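Local coordinates for protein histidinol-phosphatase (Listeria monocytogenes serotype 4b str. H7858, PDB 6NLR) that probably hydrolyses histidinol phosphate to histidinol in histidine biosynthesis, using a cluster of three metal ions in its active site, at residues 109-123 with 171-184. Numbering follows the deposited sequence.
Sequences NEYGPQTDDGVLSLH and LGLFKPRRMGHISL. With MN (manganese (II) ion), chain E.
His123 and His181 converge on one manganese ion, each through NE2, with NE2 of His123 2.1 Å from the metal. Their rings meet rim to rim with planes 57° apart, and shared ligation, not a hydrogen bond, brings the two nitrogens together; Glu93 and water also bind the ion. Asp95 holds ND1 of His123 and so fixes the rotation of that ring. The backbones run parallel behind the site: Leu120 N donates to Arg178 O (2.9 Å) and Leu120 O accepts from Gly180 N (2.8 Å). Gly180, lacking a side chain, suits a spot where Val119 CG1 lies 3.4 Å from its CA and Ser121 OG also comes against it. At the far end buried Arg178 forms an end-on salt bridge with Asp117, NH1 to OD1 and NH2 to OD2; Gly5 O and Glu220 also hold the guanidinium, Ser36 and Arg3 the carboxylate. Leu120, apolar and branched, packs among Pro176, the selenomethionine Met179 and Lys175, its CD2 3.6 Å from Lys175 CE. Nearer the surface, Pro113 CD sits over the Phe174 ring face, 4.1 Å from its centroid, a CH-pi contact. Metal-binding histidines late in or just after neighbouring parallel strands are characteristic of the TIM-barrel-like PHP fold and its trinuclear site.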
loop_
_atom_site.group_PDB
_atom_site.type_symbol
_atom_site.label_atom_id
_atom_site.label_comp_id
_atom_site.label_asym_id
_atom_site.label_seq_id
_atom_site.Cartn_x
_atom_site.Cartn_y
_atom_site.Cartn_z
ATOM N N ASN A 109 -17.598 -4.944 -4.975
ATOM C CA ASN A 109 -18.915 -4.814 -5.653
ATOM C C ASN A 109 -19.886 -4.062 -4.733
ATOM O O ASN A 109 -20.677 -3.273 -5.259
ATOM C CB ASN A 109 -19.491 -6.154 -6.122
ATOM C CG ASN A 109 -18.745 -6.742 -7.311
ATOM O OD1 ASN A 109 -18.866 -7.932 -7.570
ATOM N ND2 ASN A 109 -17.993 -5.946 -8.054
ATOM N N GLU A 110 -19.843 -4.267 -3.415
ATOM C CA GLU A 110 -20.803 -3.576 -2.508
ATOM C C GLU A 110 -20.401 -2.102 -2.312
ATOM O O GLU A 110 -21.266 -1.252 -2.443
ATOM C CB GLU A 110 -20.932 -4.291 -1.163
ATOM C CG GLU A 110 -21.885 -3.576 -0.224
ATOM C CD GLU A 110 -22.386 -4.378 0.970
ATOM O OE1 GLU A 110 -21.817 -5.459 1.240
ATOM O OE2 GLU A 110 -23.348 -3.915 1.632
ATOM N N TYR A 111 -19.153 -1.798 -1.974
ATOM C CA TYR A 111 -18.736 -0.444 -1.521
ATOM C C TYR A 111 -18.038 0.343 -2.640
ATOM O O TYR A 111 -17.963 1.581 -2.536
ATOM C CB TYR A 111 -17.860 -0.562 -0.275
ATOM C CG TYR A 111 -18.625 -1.122 0.896
ATOM C CD1 TYR A 111 -19.525 -0.341 1.604
ATOM C CD2 TYR A 111 -18.494 -2.451 1.250
ATOM C CE1 TYR A 111 -20.265 -0.864 2.650
ATOM C CE2 TYR A 111 -19.230 -2.991 2.289
ATOM C CZ TYR A 111 -20.108 -2.193 2.997
ATOM O OH TYR A 111 -20.809 -2.755 4.024
ATOM N N GLY A 112 -17.595 -0.332 -3.699
ATOM C CA GLY A 112 -16.912 0.309 -4.833
ATOM C C GLY A 112 -17.653 1.542 -5.348
ATOM O O GLY A 112 -17.019 2.543 -5.630
ATOM N N PRO A 113 -18.993 1.510 -5.519
ATOM C CA PRO A 113 -19.734 2.664 -6.026
ATOM C C PRO A 113 -19.603 3.923 -5.157
ATOM O O PRO A 113 -19.888 4.975 -5.661
ATOM C CB PRO A 113 -21.198 2.165 -6.061
ATOM C CG PRO A 113 -21.050 0.677 -6.257
ATOM C CD PRO A 113 -19.865 0.339 -5.362
ATOM N N GLN A 114 -19.197 3.805 -3.887
ATOM C CA GLN A 114 -19.052 4.976 -2.974
ATOM C C GLN A 114 -17.637 5.566 -3.061
ATOM O O GLN A 114 -17.355 6.496 -2.307
ATOM C CB GLN A 114 -19.389 4.560 -1.543
ATOM C CG GLN A 114 -20.890 4.369 -1.321
ATOM C CD GLN A 114 -21.139 3.904 0.089
ATOM O OE1 GLN A 114 -21.139 4.708 1.023
ATOM N NE2 GLN A 114 -21.310 2.600 0.248
ATOM N N THR A 115 -16.782 5.052 -3.947
ATOM C CA THR A 115 -15.338 5.396 -3.999
ATOM C C THR A 115 -15.007 6.015 -5.352
ATOM O O THR A 115 -15.735 5.776 -6.290
ATOM C CB THR A 115 -14.454 4.170 -3.759
ATOM O OG1 THR A 115 -14.560 3.293 -4.881
ATOM C CG2 THR A 115 -14.831 3.437 -2.494
ATOM N N ASP A 116 -13.861 6.669 -5.405
ATOM C CA ASP A 116 -13.354 7.570 -6.455
ATOM C C ASP A 116 -11.871 7.280 -6.731
ATOM O O ASP A 116 -11.299 7.892 -7.620
ATOM C CB ASP A 116 -13.434 8.959 -5.827
ATOM C CG ASP A 116 -13.492 10.078 -6.815
ATOM O OD1 ASP A 116 -13.514 9.757 -8.010
ATOM O OD2 ASP A 116 -13.517 11.255 -6.374
ATOM N N ASP A 117 -11.221 6.462 -5.901
ATOM C CA ASP A 117 -9.793 6.081 -6.067
ATOM C C ASP A 117 -9.574 4.825 -5.234
ATOM O O ASP A 117 -10.518 4.369 -4.532
ATOM C CB ASP A 117 -8.847 7.225 -5.682
ATOM C CG ASP A 117 -7.431 7.138 -6.243
ATOM O OD1 ASP A 117 -7.169 6.237 -7.080
ATOM O OD2 ASP A 117 -6.582 7.994 -5.837
ATOM N N GLY A 118 -8.383 4.264 -5.327
ATOM C CA GLY A 118 -8.089 2.995 -4.647
ATOM C C GLY A 118 -6.658 2.589 -4.869
ATOM O O GLY A 118 -6.061 2.996 -5.877
ATOM N N VAL A 119 -6.137 1.826 -3.915
ATOM C CA VAL A 119 -4.818 1.167 -3.987
ATOM C C VAL A 119 -5.052 -0.298 -3.631
ATOM O O VAL A 119 -5.802 -0.575 -2.664
ATOM C CB VAL A 119 -3.822 1.877 -3.055
ATOM C CG1 VAL A 119 -2.503 1.151 -3.011
ATOM C CG2 VAL A 119 -3.591 3.326 -3.473
ATOM N N LEU A 120 -4.470 -1.210 -4.399
ATOM C CA LEU A 120 -4.483 -2.648 -4.060
ATOM C C LEU A 120 -3.093 -2.998 -3.558
ATOM O O LEU A 120 -2.134 -2.826 -4.329
ATOM C CB LEU A 120 -4.872 -3.463 -5.288
ATOM C CG LEU A 120 -4.960 -4.970 -5.070
ATOM C CD1 LEU A 120 -6.110 -5.312 -4.148
ATOM C CD2 LEU A 120 -5.097 -5.688 -6.413
ATOM N N SER A 121 -3.017 -3.451 -2.314
ATOM C CA SER A 121 -1.753 -3.670 -1.572
ATOM C C SER A 121 -1.677 -5.111 -1.059
ATOM O O SER A 121 -2.678 -5.615 -0.514
ATOM C CB SER A 121 -1.642 -2.701 -0.431
ATOM O OG SER A 121 -1.434 -1.401 -0.936
ATOM N N LEU A 122 -0.501 -5.701 -1.157
ATOM C CA LEU A 122 -0.177 -6.993 -0.502
ATOM C C LEU A 122 0.546 -6.725 0.833
ATOM O O LEU A 122 1.678 -6.165 0.813
ATOM C CB LEU A 122 0.669 -7.823 -1.466
ATOM C CG LEU A 122 1.007 -9.224 -0.978
ATOM C CD1 LEU A 122 -0.242 -10.107 -0.977
ATOM C CD2 LEU A 122 2.113 -9.814 -1.817
ATOM N N HIS A 123 -0.040 -7.182 1.943
ATOM C CA HIS A 123 0.505 -6.993 3.320
ATOM C C HIS A 123 0.708 -8.332 4.038
ATOM O O HIS A 123 1.399 -8.331 5.074
ATOM C CB HIS A 123 -0.408 -6.113 4.186
ATOM C CG HIS A 123 -0.601 -4.715 3.698
ATOM N ND1 HIS A 123 -1.859 -4.212 3.414
ATOM C CD2 HIS A 123 0.268 -3.718 3.432
ATOM C CE1 HIS A 123 -1.750 -2.962 2.999
ATOM N NE2 HIS A 123 -0.466 -2.649 2.978
ATOM N N LEU A 171 -11.108 -8.946 -9.596
ATOM C CA LEU A 171 -11.811 -8.472 -8.375
ATOM C C LEU A 171 -12.979 -7.568 -8.789
ATOM O O LEU A 171 -13.459 -6.738 -7.980
ATOM C CB LEU A 171 -10.802 -7.764 -7.474
ATOM C CG LEU A 171 -9.639 -8.657 -7.004
ATOM C CD1 LEU A 171 -8.649 -7.889 -6.161
ATOM C CD2 LEU A 171 -10.142 -9.879 -6.238
ATOM N N GLY A 172 -13.441 -7.742 -10.020
ATOM C CA GLY A 172 -14.622 -7.050 -10.568
ATOM C C GLY A 172 -14.292 -5.630 -11.039
ATOM O O GLY A 172 -13.108 -5.250 -11.050
ATOM N N LEU A 173 -15.324 -4.863 -11.361
ATOM C CA LEU A 173 -15.228 -3.539 -12.014
ATOM C C LEU A 173 -14.524 -2.545 -11.092
ATOM O O LEU A 173 -13.859 -1.643 -11.622
ATOM C CB LEU A 173 -16.654 -3.077 -12.325
ATOM C CG LEU A 173 -16.792 -1.685 -12.926
ATOM C CD1 LEU A 173 -15.929 -1.518 -14.184
ATOM C CD2 LEU A 173 -18.251 -1.423 -13.233
ATOM N N PHE A 174 -14.679 -2.676 -9.772
ATOM C CA PHE A 174 -14.208 -1.671 -8.782
ATOM C C PHE A 174 -12.823 -2.037 -8.222
ATOM O O PHE A 174 -12.375 -1.364 -7.306
ATOM C CB PHE A 174 -15.268 -1.484 -7.698
ATOM C CG PHE A 174 -16.582 -1.003 -8.255
ATOM C CD1 PHE A 174 -16.758 0.326 -8.624
ATOM C CD2 PHE A 174 -17.647 -1.883 -8.435
ATOM C CE1 PHE A 174 -17.972 0.757 -9.143
ATOM C CE2 PHE A 174 -18.859 -1.445 -8.947
ATOM C CZ PHE A 174 -19.015 -0.128 -9.312
ATOM N N LYS A 175 -12.144 -3.052 -8.778
ATOM C CA LYS A 175 -10.731 -3.345 -8.431
ATOM C C LYS A 175 -9.916 -2.067 -8.612
ATOM O O LYS A 175 -9.995 -1.402 -9.639
ATOM C CB LYS A 175 -10.153 -4.455 -9.305
ATOM C CG LYS A 175 -8.745 -4.876 -8.938
ATOM C CD LYS A 175 -8.174 -5.813 -9.936
ATOM C CE LYS A 175 -6.739 -6.186 -9.611
ATOM N NZ LYS A 175 -6.175 -7.074 -10.658
ATOM N N PRO A 176 -9.119 -1.665 -7.612
ATOM C CA PRO A 176 -8.162 -0.583 -7.802
ATOM C C PRO A 176 -7.237 -0.875 -8.987
ATOM O O PRO A 176 -6.954 -2.036 -9.254
ATOM C CB PRO A 176 -7.342 -0.595 -6.511
ATOM C CG PRO A 176 -8.308 -1.161 -5.499
ATOM C CD PRO A 176 -9.110 -2.210 -6.250
ATOM N N ARG A 177 -6.761 0.179 -9.647
ATOM C CA ARG A 177 -5.821 0.066 -10.780
ATOM C C ARG A 177 -4.439 0.578 -10.383
ATOM O O ARG A 177 -3.560 0.634 -11.275
ATOM C CB ARG A 177 -6.427 0.809 -11.959
ATOM C CG ARG A 177 -7.711 0.127 -12.409
ATOM C CD ARG A 177 -8.169 0.629 -13.723
ATOM N NE ARG A 177 -9.434 0.011 -14.101
ATOM C CZ ARG A 177 -10.260 0.536 -14.995
ATOM N NH1 ARG A 177 -9.921 1.681 -15.571
ATOM N NH2 ARG A 177 -11.395 -0.074 -15.307
ATOM N N ARG A 178 -4.252 0.943 -9.114
ATOM C CA ARG A 178 -2.950 1.417 -8.602
ATOM C C ARG A 178 -2.439 0.398 -7.588
ATOM O O ARG A 178 -3.107 0.114 -6.586
ATOM C CB ARG A 178 -3.058 2.820 -8.004
ATOM C CG ARG A 178 -1.683 3.400 -7.656
ATOM C CD ARG A 178 -1.619 4.936 -7.639
ATOM N NE ARG A 178 -2.353 5.525 -6.536
ATOM C CZ ARG A 178 -3.620 5.946 -6.567
ATOM N NH1 ARG A 178 -4.344 5.857 -7.684
ATOM N NH2 ARG A 178 -4.152 6.480 -5.477
HETATM N N MSE A 179 -1.277 -0.191 -7.887
HETATM C CA MSE A 179 -0.731 -1.232 -7.035
HETATM C C MSE A 179 0.123 -0.557 -5.968
HETATM O O MSE A 179 1.014 0.220 -6.300
HETATM C CB MSE A 179 0.116 -2.231 -7.832
HETATM C CG MSE A 179 -0.587 -2.830 -9.056
HETATM SE SE MSE A 179 -2.172 -3.939 -8.569
HETATM C CE MSE A 179 -3.654 -2.704 -8.967
ATOM N N GLY A 180 -0.141 -0.904 -4.705
ATOM C CA GLY A 180 0.508 -0.303 -3.559
ATOM C C GLY A 180 1.939 -0.777 -3.345
ATOM O O GLY A 180 2.205 -1.977 -3.509
ATOM N N HIS A 181 2.822 0.157 -2.983
ATOM C CA HIS A 181 4.232 -0.055 -2.537
ATOM C C HIS A 181 4.779 -1.430 -2.955
ATOM O O HIS A 181 4.965 -2.270 -2.061
ATOM C CB HIS A 181 4.325 0.166 -1.013
ATOM C CG HIS A 181 3.206 -0.426 -0.212
ATOM N ND1 HIS A 181 2.855 -1.772 -0.317
ATOM C CD2 HIS A 181 2.391 0.126 0.734
ATOM C CE1 HIS A 181 1.859 -2.020 0.538
ATOM N NE2 HIS A 181 1.547 -0.870 1.194
ATOM N N ILE A 182 5.139 -1.638 -4.233
ATOM C CA ILE A 182 5.437 -3.010 -4.751
ATOM C C ILE A 182 6.853 -3.511 -4.402
ATOM O O ILE A 182 7.286 -4.484 -5.047
ATOM C CB ILE A 182 5.190 -3.134 -6.260
ATOM C CG1 ILE A 182 6.104 -2.225 -7.084
ATOM C CG2 ILE A 182 3.720 -2.943 -6.578
ATOM C CD1 ILE A 182 6.220 -2.660 -8.542
ATOM N N SER A 183 7.550 -2.944 -3.423
ATOM C CA SER A 183 8.800 -3.548 -2.892
ATOM C C SER A 183 8.743 -3.564 -1.359
ATOM O O SER A 183 9.804 -3.327 -0.711
ATOM C CB SER A 183 10.018 -2.813 -3.405
ATOM O OG SER A 183 9.992 -1.448 -2.988
ATOM N N LEU A 184 7.564 -3.844 -0.801
ATOM C CA LEU A 184 7.332 -3.814 0.673
ATOM C C LEU A 184 8.191 -4.888 1.362
ATOM O O LEU A 184 8.419 -4.772 2.566
ATOM C CB LEU A 184 5.848 -4.020 0.993
ATOM C CG LEU A 184 5.467 -3.754 2.457
ATOM C CD1 LEU A 184 5.566 -2.260 2.777
ATOM C CD2 LEU A 184 4.060 -4.251 2.739
HETATM MN MN MN E . 0.116 -0.656 2.764
HETATM O O HOH W 1 -17.813 -6.044 -10.605
HETATM O O HOH W 2 -12.664 0.957 -5.065
HETATM O O HOH W 3 -7.043 2.959 -8.366
HETATM O O HOH W 4 1.298 -4.458 -3.203
HETATM O O HOH W 5 3.030 -4.726 -1.141
HETATM O O HOH W 6 2.121 -1.038 3.874
HETATM O O HOH W 7 0.354 1.128 2.780
#